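Local coordinates for protein enoyl-CoA hydratase (Bacillus halodurans, PDB 3LKE) that probably adds water to the double bond of enoyl-CoA thioesters, as other crotonase-like hydratases do, at residues A14-L19 and I53-H58; R82-L87 and E234-V239; N137-G142 and L165-K170. One frame throughout, in Å; residues are numbered along the deposited sequence.

Interaction 1 of 3, residues A14-L19 and I53-H58; sequences ALYITL and ILQSKH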
loop_
_atom_site.group_PDB
_atom_site.type_symbol
_atom_site.label_atom_id
_atom_site.label_comp_id
_atom_site.label_asym_id
_atom_site.label_seq_id
_atom_site.Cartn_x
_atom_site.Cartn_y
_atom_site.Cartn_z
ATOM N N ALA A 14 -6.252 -12.187 -28.956
ATOM C CA ALA A 14 -6.323 -12.508 -27.530
ATOM C C ALA A 14 -6.242 -14.021 -27.322
ATOM O O ALA A 14 -6.927 -14.775 -28.002
ATOM C CB ALA A 14 -7.607 -11.948 -26.910
ATOM N N LEU A 15 -5.401 -14.458 -26.390
ATOM C CA LEU A 15 -5.278 -15.872 -26.058
ATOM C C LEU A 15 -6.218 -16.245 -24.920
ATOM O O LEU A 15 -6.172 -15.643 -23.838
ATOM C CB LEU A 15 -3.836 -16.208 -25.660
ATOM C CG LEU A 15 -3.297 -17.647 -25.672
ATOM C CD1 LEU A 15 -2.671 -18.047 -24.334
ATOM C CD2 LEU A 15 -4.329 -18.689 -26.121
ATOM N N TYR A 16 -7.061 -17.242 -25.170
ATOM C CA TYR A 16 -7.984 -17.758 -24.168
ATOM C C TYR A 16 -7.464 -19.069 -23.610
ATOM O O TYR A 16 -7.258 -20.035 -24.355
ATOM C CB TYR A 16 -9.380 -17.959 -24.772
ATOM C CG TYR A 16 -10.058 -16.657 -25.149
ATOM C CD1 TYR A 16 -9.774 -16.030 -26.359
ATOM C CD2 TYR A 16 -10.956 -16.044 -24.286
ATOM C CE1 TYR A 16 -10.379 -14.837 -26.710
ATOM C CE2 TYR A 16 -11.575 -14.852 -24.630
ATOM C CZ TYR A 16 -11.280 -14.258 -25.851
ATOM O OH TYR A 16 -11.877 -13.068 -26.191
ATOM N N ILE A 17 -7.226 -19.091 -22.299
ATOM C CA ILE A 17 -6.741 -20.282 -21.610
ATOM C C ILE A 17 -7.893 -20.818 -20.778
ATOM O O ILE A 17 -8.383 -20.134 -19.874
ATOM C CB ILE A 17 -5.520 -19.970 -20.693
ATOM C CG1 ILE A 17 -4.348 -19.444 -21.529
ATOM C CG2 ILE A 17 -5.107 -21.206 -19.907
ATOM C CD1 ILE A 17 -3.087 -19.119 -20.712
ATOM N N THR A 18 -8.349 -22.029 -21.104
ATOM C CA THR A 18 -9.549 -22.585 -20.485
ATOM C C THR A 18 -9.257 -23.828 -19.663
ATOM O O THR A 18 -8.696 -24.811 -20.168
ATOM C CB THR A 18 -10.605 -22.948 -21.568
ATOM O OG1 THR A 18 -10.868 -21.789 -22.368
ATOM C CG2 THR A 18 -11.904 -23.424 -20.929
ATOM N N LEU A 19 -9.626 -23.783 -18.388
ATOM C CA LEU A 19 -9.457 -24.926 -17.509
ATOM C C LEU A 19 -10.586 -25.913 -17.771
ATOM O O LEU A 19 -11.755 -25.534 -17.787
ATOM C CB LEU A 19 -9.487 -24.503 -16.044
ATOM C CG LEU A 19 -8.547 -23.362 -15.640
ATOM C CD1 LEU A 19 -8.706 -23.068 -14.164
ATOM C CD2 LEU A 19 -7.109 -23.711 -15.974
ATOM N N ILE A 53 -6.618 -14.313 -21.499
ATOM C CA ILE A 53 -7.816 -14.479 -20.689
ATOM C C ILE A 53 -7.829 -15.875 -20.074
ATOM O O ILE A 53 -7.717 -16.863 -20.796
ATOM C CB ILE A 53 -9.090 -14.344 -21.569
ATOM C CG1 ILE A 53 -9.126 -12.978 -22.255
ATOM C CG2 ILE A 53 -10.348 -14.550 -20.727
ATOM C CD1 ILE A 53 -9.250 -11.820 -21.287
ATOM N N LEU A 54 -7.964 -15.959 -18.749
ATOM C CA LEU A 54 -8.031 -17.258 -18.068
ATOM C C LEU A 54 -9.462 -17.502 -17.636
ATOM O O LEU A 54 -10.103 -16.608 -17.074
ATOM C CB LEU A 54 -7.082 -17.286 -16.861
ATOM C CG LEU A 54 -5.600 -17.225 -17.237
ATOM C CD1 LEU A 54 -4.984 -15.975 -16.614
ATOM C CD2 LEU A 54 -4.868 -18.463 -16.785
ATOM N N GLN A 55 -9.987 -18.691 -17.934
ATOM C CA GLN A 55 -11.398 -18.970 -17.682
ATOM C C GLN A 55 -11.632 -20.464 -17.461
ATOM O O GLN A 55 -10.721 -21.266 -17.622
ATOM C CB GLN A 55 -12.244 -18.487 -18.869
ATOM C CG GLN A 55 -11.891 -19.158 -20.187
ATOM C CD GLN A 55 -12.645 -18.541 -21.368
ATOM O OE1 GLN A 55 -13.325 -17.522 -21.227
ATOM N NE2 GLN A 55 -12.522 -19.159 -22.533
ATOM N N SER A 56 -12.866 -20.810 -17.094
ATOM C CA SER A 56 -13.276 -22.191 -16.878
ATOM C C SER A 56 -14.394 -22.507 -17.856
ATOM O O SER A 56 -15.267 -21.666 -18.101
ATOM C CB SER A 56 -13.802 -22.392 -15.456
ATOM O OG SER A 56 -14.371 -23.697 -15.320
ATOM N N LYS A 57 -14.370 -23.717 -18.397
ATOM C CA LYS A 57 -15.399 -24.147 -19.341
ATOM C C LYS A 57 -16.612 -24.721 -18.617
ATOM O O LYS A 57 -17.613 -25.075 -19.247
ATOM C CB LYS A 57 -14.845 -25.194 -20.308
ATOM C CG LYS A 57 -15.845 -25.600 -21.376
ATOM C CD LYS A 57 -15.529 -26.954 -21.985
ATOM C CE LYS A 57 -14.211 -26.934 -22.731
ATOM N NZ LYS A 57 -14.355 -27.691 -24.008
ATOM N N HIS A 58 -16.526 -24.821 -17.297
ATOM C CA HIS A 58 -17.575 -25.478 -16.534
ATOM C C HIS A 58 -18.373 -24.515 -15.676
ATOM O O HIS A 58 -17.826 -23.780 -14.843
ATOM C CB HIS A 58 -17.008 -26.640 -15.717
ATOM C CG HIS A 58 -16.295 -27.653 -16.555
ATOM N ND1 HIS A 58 -16.965 -28.577 -17.336
ATOM C CD2 HIS A 58 -14.976 -27.871 -16.764
ATOM C CE1 HIS A 58 -16.087 -29.322 -17.980
ATOM N NE2 HIS A 58 -14.874 -28.920 -17.648
#

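Interaction 2 of 3, residues R82-L87 and E234-V239; sequences RLREVL and ETEELV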
loop_
_atom_site.group_PDB
_atom_site.type_symbol
_atom_site.label_atom_id
_atom_site.label_comp_id
_atom_site.label_asym_id
_atom_site.label_seq_id
_atom_site.Cartn_x
_atom_site.Cartn_y
_atom_site.Cartn_z
ATOM N N ARG A 82 7.177 -35.098 -3.960
ATOM C CA ARG A 82 5.914 -34.856 -4.648
ATOM C C ARG A 82 5.422 -33.441 -4.358
ATOM O O ARG A 82 5.017 -32.725 -5.266
ATOM C CB ARG A 82 4.855 -35.866 -4.205
ATOM C CG ARG A 82 5.292 -37.316 -4.326
ATOM C CD ARG A 82 5.133 -37.844 -5.748
ATOM N NE ARG A 82 3.727 -37.984 -6.124
ATOM C CZ ARG A 82 2.865 -38.798 -5.520
ATOM N NH1 ARG A 82 3.255 -39.546 -4.495
ATOM N NH2 ARG A 82 1.607 -38.861 -5.936
ATOM N N LEU A 83 5.460 -33.049 -3.088
ATOM C CA LEU A 83 5.046 -31.703 -2.696
ATOM C C LEU A 83 5.864 -30.640 -3.429
ATOM O O LEU A 83 5.303 -29.717 -4.025
ATOM C CB LEU A 83 5.144 -31.517 -1.175
ATOM C CG LEU A 83 4.566 -30.219 -0.588
ATOM C CD1 LEU A 83 3.205 -29.896 -1.207
ATOM C CD2 LEU A 83 4.460 -30.312 0.926
ATOM N N ARG A 84 7.187 -30.765 -3.390
ATOM C CA ARG A 84 8.048 -29.765 -4.020
ATOM C C ARG A 84 7.821 -29.694 -5.527
ATOM O O ARG A 84 7.862 -28.612 -6.118
ATOM C CB ARG A 84 9.527 -30.008 -3.686
ATOM C CG ARG A 84 9.863 -29.742 -2.221
ATOM C CD ARG A 84 11.334 -29.993 -1.908
ATOM N NE ARG A 84 11.635 -29.721 -0.502
ATOM C CZ ARG A 84 11.950 -28.521 -0.021
ATOM N NH1 ARG A 84 12.000 -27.467 -0.830
ATOM N NH2 ARG A 84 12.209 -28.370 1.272
ATOM N N GLU A 85 7.562 -30.846 -6.138
ATOM C CA GLU A 85 7.300 -30.909 -7.572
ATOM C C GLU A 85 6.073 -30.079 -7.961
ATOM O O GLU A 85 6.136 -29.280 -8.900
ATOM C CB GLU A 85 7.124 -32.366 -8.021
ATOM C CG GLU A 85 6.631 -32.528 -9.448
ATOM C CD GLU A 85 6.519 -33.993 -9.858
ATOM O OE1 GLU A 85 7.258 -34.831 -9.287
ATOM O OE2 GLU A 85 5.695 -34.298 -10.748
ATOM N N VAL A 86 4.968 -30.256 -7.241
ATOM C CA VAL A 86 3.731 -29.567 -7.601
ATOM C C VAL A 86 3.810 -28.075 -7.257
ATOM O O VAL A 86 3.340 -27.232 -8.018
ATOM C CB VAL A 86 2.479 -30.216 -6.960
ATOM C CG1 VAL A 86 2.543 -30.157 -5.460
ATOM C CG2 VAL A 86 1.205 -29.541 -7.467
ATOM N N LEU A 87 4.430 -27.762 -6.126
ATOM C CA LEU A 87 4.646 -26.373 -5.747
ATOM C C LEU A 87 5.483 -25.684 -6.807
ATOM O O LEU A 87 5.231 -24.535 -7.161
ATOM C CB LEU A 87 5.323 -26.282 -4.377
ATOM C CG LEU A 87 4.361 -26.588 -3.232
ATOM C CD1 LEU A 87 5.088 -26.670 -1.888
ATOM C CD2 LEU A 87 3.233 -25.540 -3.189
ATOM N N GLU A 234 7.425 -19.539 0.744
ATOM C CA GLU A 234 6.167 -20.238 0.960
ATOM C C GLU A 234 6.394 -21.742 0.826
ATOM O O GLU A 234 5.839 -22.540 1.584
ATOM C CB GLU A 234 5.112 -19.798 -0.066
ATOM C CG GLU A 234 4.628 -18.356 0.111
ATOM C CD GLU A 234 3.579 -17.992 -0.922
ATOM O OE1 GLU A 234 3.490 -18.721 -1.936
ATOM O OE2 GLU A 234 2.856 -16.989 -0.721
ATOM N N THR A 235 7.196 -22.110 -0.165
ATOM C CA THR A 235 7.508 -23.517 -0.419
ATOM C C THR A 235 8.142 -24.142 0.822
ATOM O O THR A 235 7.675 -25.168 1.317
ATOM C CB THR A 235 8.436 -23.659 -1.631
ATOM O OG1 THR A 235 7.779 -23.129 -2.791
ATOM C CG2 THR A 235 8.801 -25.133 -1.879
ATOM N N GLU A 236 9.176 -23.493 1.352
ATOM C CA GLU A 236 9.888 -24.051 2.498
ATOM C C GLU A 236 8.995 -24.152 3.725
ATOM O O GLU A 236 9.065 -25.138 4.458
ATOM C CB GLU A 236 11.160 -23.255 2.805
ATOM C CG GLU A 236 12.159 -23.261 1.665
ATOM C CD GLU A 236 12.608 -24.670 1.278
ATOM O OE1 GLU A 236 12.698 -25.541 2.171
ATOM O OE2 GLU A 236 12.872 -24.900 0.085
ATOM N N GLU A 237 8.153 -23.139 3.956
ATOM C CA GLU A 237 7.283 -23.152 5.131
ATOM C C GLU A 237 6.224 -24.239 5.024
ATOM O O GLU A 237 5.899 -24.896 6.006
ATOM C CB GLU A 237 6.596 -21.795 5.356
ATOM C CG GLU A 237 7.542 -20.626 5.634
ATOM C CD GLU A 237 8.336 -20.770 6.932
ATOM O OE1 GLU A 237 7.884 -21.473 7.865
ATOM O OE2 GLU A 237 9.416 -20.148 7.019
ATOM N N LEU A 238 5.664 -24.416 3.833
ATOM C CA LEU A 238 4.608 -25.407 3.659
ATOM C C LEU A 238 5.179 -26.820 3.774
ATOM O O LEU A 238 4.555 -27.699 4.356
ATOM C CB LEU A 238 3.908 -25.232 2.308
ATOM C CG LEU A 238 2.587 -25.994 2.189
ATOM C CD1 LEU A 238 1.592 -25.502 3.230
ATOM C CD2 LEU A 238 1.999 -25.878 0.786
ATOM N N VAL A 239 6.369 -27.023 3.225
ATOM C CA VAL A 239 6.995 -28.345 3.252
ATOM C C VAL A 239 7.298 -28.739 4.688
ATOM O O VAL A 239 7.129 -29.899 5.081
ATOM C CB VAL A 239 8.293 -28.378 2.426
ATOM C CG1 VAL A 239 9.125 -29.631 2.776
ATOM C CG2 VAL A 239 7.978 -28.340 0.938
#

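Interaction 3 of 3, residues N137-G142 and L165-K170; sequences NFHKMG and LLLEGK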
loop_
_atom_site.group_PDB
_atom_site.type_symbol
_atom_site.label_atom_id
_atom_site.label_comp_id
_atom_site.label_asym_id
_atom_site.label_seq_id
_atom_site.Cartn_x
_atom_site.Cartn_y
_atom_site.Cartn_z
ATOM N N ASN A 137 -9.030 -21.198 3.380
ATOM C CA ASN A 137 -9.278 -22.093 4.498
ATOM C C ASN A 137 -8.018 -22.594 5.185
ATOM O O ASN A 137 -8.046 -23.609 5.878
ATOM C CB ASN A 137 -10.126 -23.278 4.045
ATOM C CG ASN A 137 -10.948 -23.867 5.168
ATOM O OD1 ASN A 137 -11.386 -23.157 6.078
ATOM N ND2 ASN A 137 -11.181 -25.177 5.101
ATOM N N PHE A 138 -6.921 -21.877 4.986
ATOM C CA PHE A 138 -5.626 -22.283 5.525
ATOM C C PHE A 138 -5.640 -22.444 7.050
ATOM O O PHE A 138 -4.994 -23.347 7.580
ATOM C CB PHE A 138 -4.538 -21.271 5.159
ATOM C CG PHE A 138 -4.400 -21.015 3.684
ATOM C CD1 PHE A 138 -3.726 -21.913 2.869
ATOM C CD2 PHE A 138 -4.918 -19.856 3.118
ATOM C CE1 PHE A 138 -3.588 -21.674 1.521
ATOM C CE2 PHE A 138 -4.796 -19.616 1.745
ATOM C CZ PHE A 138 -4.121 -20.520 0.955
ATOM N N HIS A 139 -6.360 -21.563 7.745
ATOM C CA HIS A 139 -6.339 -21.534 9.221
ATOM C C HIS A 139 -6.832 -22.860 9.812
ATOM O O HIS A 139 -6.179 -23.458 10.669
ATOM C CB HIS A 139 -7.192 -20.371 9.738
ATOM C CG HIS A 139 -7.145 -20.180 11.226
ATOM N ND1 HIS A 139 -6.021 -19.737 11.889
ATOM C CD2 HIS A 139 -8.102 -20.334 12.173
ATOM C CE1 HIS A 139 -6.284 -19.639 13.183
ATOM N NE2 HIS A 139 -7.541 -19.995 13.381
ATOM N N LYS A 140 -7.985 -23.321 9.345
ATOM C CA LYS A 140 -8.541 -24.575 9.835
ATOM C C LYS A 140 -7.719 -25.772 9.358
ATOM O O LYS A 140 -7.647 -26.793 10.049
ATOM C CB LYS A 140 -10.008 -24.715 9.425
ATOM C CG LYS A 140 -10.926 -23.667 10.057
ATOM C CD LYS A 140 -12.363 -23.807 9.558
ATOM C CE LYS A 140 -13.269 -22.747 10.180
ATOM N NZ LYS A 140 -12.917 -21.359 9.748
ATOM N N MET A 141 -7.092 -25.647 8.187
ATOM C CA MET A 141 -6.273 -26.733 7.630
ATOM C C MET A 141 -4.949 -26.881 8.403
ATOM O O MET A 141 -4.311 -27.933 8.383
ATOM C CB MET A 141 -5.997 -26.516 6.125
ATOM C CG MET A 141 -7.244 -26.376 5.223
ATOM S SD MET A 141 -6.882 -25.775 3.532
ATOM C CE MET A 141 -5.940 -27.156 2.935
ATOM N N GLY A 142 -4.537 -25.823 9.093
ATOM C CA GLY A 142 -3.274 -25.853 9.806
ATOM C C GLY A 142 -2.080 -25.693 8.880
ATOM O O GLY A 142 -0.973 -26.132 9.197
ATOM N N LEU A 165 -9.356 -12.261 7.524
ATOM C CA LEU A 165 -9.951 -13.104 6.499
ATOM C C LEU A 165 -9.562 -14.550 6.766
ATOM O O LEU A 165 -10.395 -15.453 6.690
ATOM C CB LEU A 165 -9.465 -12.681 5.107
ATOM C CG LEU A 165 -10.112 -13.460 3.952
ATOM C CD1 LEU A 165 -11.562 -13.056 3.850
ATOM C CD2 LEU A 165 -9.381 -13.211 2.635
ATOM N N LEU A 166 -8.289 -14.766 7.083
ATOM C CA LEU A 166 -7.799 -16.125 7.312
ATOM C C LEU A 166 -8.364 -16.709 8.609
ATOM O O LEU A 166 -8.704 -17.894 8.671
ATOM C CB LEU A 166 -6.264 -16.172 7.315
ATOM C CG LEU A 166 -5.611 -15.849 5.963
ATOM C CD1 LEU A 166 -4.082 -15.796 6.051
ATOM C CD2 LEU A 166 -6.053 -16.839 4.883
ATOM N N LEU A 167 -8.497 -15.872 9.633
ATOM C CA LEU A 167 -9.050 -16.328 10.905
ATOM C C LEU A 167 -10.502 -16.752 10.756
ATOM O O LEU A 167 -10.940 -17.710 11.387
ATOM C CB LEU A 167 -8.969 -15.236 11.969
ATOM C CG LEU A 167 -7.628 -14.908 12.611
ATOM C CD1 LEU A 167 -7.850 -13.874 13.711
ATOM C CD2 LEU A 167 -6.955 -16.158 13.182
ATOM N N GLU A 168 -11.253 -16.038 9.928
ATOM C CA GLU A 168 -12.669 -16.338 9.771
ATOM C C GLU A 168 -12.936 -17.570 8.906
ATOM O O GLU A 168 -13.856 -18.343 9.191
ATOM C CB GLU A 168 -13.425 -15.118 9.257
ATOM C CG GLU A 168 -13.384 -13.977 10.244
ATOM C CD GLU A 168 -14.299 -12.849 9.868
ATOM O OE1 GLU A 168 -14.809 -12.854 8.733
ATOM O OE2 GLU A 168 -14.502 -11.953 10.717
ATOM N N GLY A 169 -12.130 -17.744 7.859
ATOM C CA GLY A 169 -12.230 -18.901 6.986
ATOM C C GLY A 169 -13.638 -19.184 6.494
ATOM O O GLY A 169 -14.063 -20.340 6.425
ATOM N N LYS A 170 -14.364 -18.131 6.141
ATOM C CA LYS A 170 -15.742 -18.292 5.705
ATOM C C LYS A 170 -15.857 -18.242 4.190
ATOM O O LYS A 170 -15.103 -17.534 3.530
ATOM C CB LYS A 170 -16.621 -17.200 6.314
ATOM C CG LYS A 170 -16.681 -17.231 7.830
ATOM C CD LYS A 170 -17.736 -16.282 8.377
ATOM C CE LYS A 170 -17.388 -14.824 8.105
ATOM N NZ LYS A 170 -17.565 -14.458 6.672
HETATM O O HOH W 1 -8.312 -19.672 6.814
#

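Interaction 1 of 3, residues A14-L19 and I53-H58
Gln55 reaches across to Thr18 on one face of a parallel strand pair. Its NE2 donates to Thr18 OG1 at 3.1 Å, and the bond is nearly straight, at 169°. The hydroxyl oxygen lies almost in the amide plane. Gln55 CG stands between the backbone N and the carbonyl carbon (chi1 60°), and the chain runs on extended, which brings the amide over to the neighbouring strand. The same amide passes Tyr16, with ring and amide planes 38° apart. On this face Tyr16 and Ile53 also run alongside each other in the same sense; Tyr16 CD2 is 3.7 Å from Ile53 CB. Thr18 CG2 meets Lys57 CB at 3.5 Å, a tight carbon pair. The other face carries Ile17, Leu54 and Leu19. Ile17 CG2 touches Leu54 CD2 at 4.2 Å.

Beneath the side chains, the backbones alternate donors and acceptors. Ile17 N bonds to Ile53 O at 2.7 Å, and Ile53 N to Leu15 O at 2.7 Å. Gln55 N donates to Ile17 O, and Leu19 N to Gln55 O. Lys57 N extends the pattern to Leu19 O, just past the end of strand 51-56. There Ser56 OG accepts from His58 N in an ST turn, and it is also bonded to Tyr61 O.

Helix 30-45 covers Ile17 and Leu54, whereas Leu201 of helix 190-205 packs on Tyr16 and Ile53. The segments lie on strands 14-19 and 51-56, which helix 30-45 connects in a beta-alpha-beta crossover of the main sheet of the crotonase fold.

Interaction 2 of 3, residues R82-L87 and E234-V239
Val239 is the bump that fits between Leu83 and Arg84 of the facing helix. Its CG2 branch lies 4.0 Å from Leu83 CD2. The same methyl is 3.9 Å from Arg84 CG and sits over the centre of one guanidinium face. Val239 CG1 comes up to Arg84 NH2 at 3.7 Å. Leu83 and Val239 interdigitate, each pointing past the other toward the opposite helix.

One turn along, Leu87 fills the next hollow. Its CD1 reaches Thr235 CG2 at 4.0 Å and Leu238 CD2 at 4.2 Å. Thr235 turns its methyl to this interface: CG2 is anti to the backbone N, while OG1 stands beside that N (chi1 -61°) and bonds to Leu231 O in its own helix. The helices run roughly antiparallel, at 150°, with their local axes 10.6 Å apart. Leu83 lies nearest Val239 and Leu87 nearest Thr235 along the backbones.

Arg84 closes one flank of these apolar contacts. Its chain is extended from CG to NE and carries the guanidinium to Glu236, whose own chain curls toward it. The grip is end-on with two nitrogens. NH1 holds OE2 of Glu236 at 2.9 Å, and NH2 holds OE1 of Glu236 at 3.0 Å. Both oxygens lie in the guanidinium plane, but the carboxylate is tilted by 32° against it.

Beyond the contact, Leu83 packs on Phe242 and Leu238 on Ile143. Glu237 forms a salt bridge to Lys217 of the second subunit. Apolar packing joins helices 81-98 and 223-241, and the paired charges of Arg84 and Glu236 probably balance each other beside it.

Interaction 3 of 3, residues N137-G142 and L165-K170
His139 turns its CG anti to the backbone N (chi1 -175°), which sends the imidazole toward Leu167. With chi2 at 69° the ring presents a face to that leucine. Leu167 CD2 sits over this face, 3.9 Å from the ring centroid and displaced toward the rim, in a CH-pi contact. Its closest ring atom is His139 CE1, at 3.5 Å. His139 CB meanwhile comes within 3.1 Å of Leu166 O. Phe138 offers an edge instead: its CD2 touches Leu166 CD2 at 3.7 Å, near the ring plane.

A water bridges the two backbones. It accepts from His139 N at 2.9 Å and donates to Leu166 O at 2.6 Å.

The contact joins the short helix 138-141 to the C-terminal end of helix 159-168. The short helix closes in a Schellman motif, with Gly142 at positive phi, Ile143 N bonded to Phe138 O and Gly142 N to His139 O. Gly169 likewise leaves helical geometry with positive phi as helix 159-168 ends, and it lies against Lys140. Here Lys140 bends at its last torsion, and NZ makes a weak hydrogen bond to Glu168 O at 3.2 Å.

The second subunit borders the contact. His139 NE2 is hydrogen-bonded to Ala203 O of that subunit, and Leu167 packs on its Tyr200. With an alanine at His139, Leu167 CD2 would probably lose the ring face beneath it and Ala203 O of the second subunit its imidazole partner. Leu166 packs on Thr215 of the same neighbour.

In the fold
Along the chain, interaction 1 is complete before the other two begin. Interaction 2 joins residues far apart in sequence, and both segments of interaction 3 fall between its own. Interaction 1 lies in the six-stranded sheet, on the opposite side of the chain's centre from the others. Its centre lies 26 Å and 28 Å from those of interactions 2 and 3. Interaction 2 joins two helices and interaction 3 two helix ends. The centres of these two are 19 Å apart, their nearest atoms about 6 Å. Both reach the second subunit, whereas interaction 1 touches no other chain of the assembly. Interaction 1 holds together the sheet of one subunit; the other two border the subunit interface.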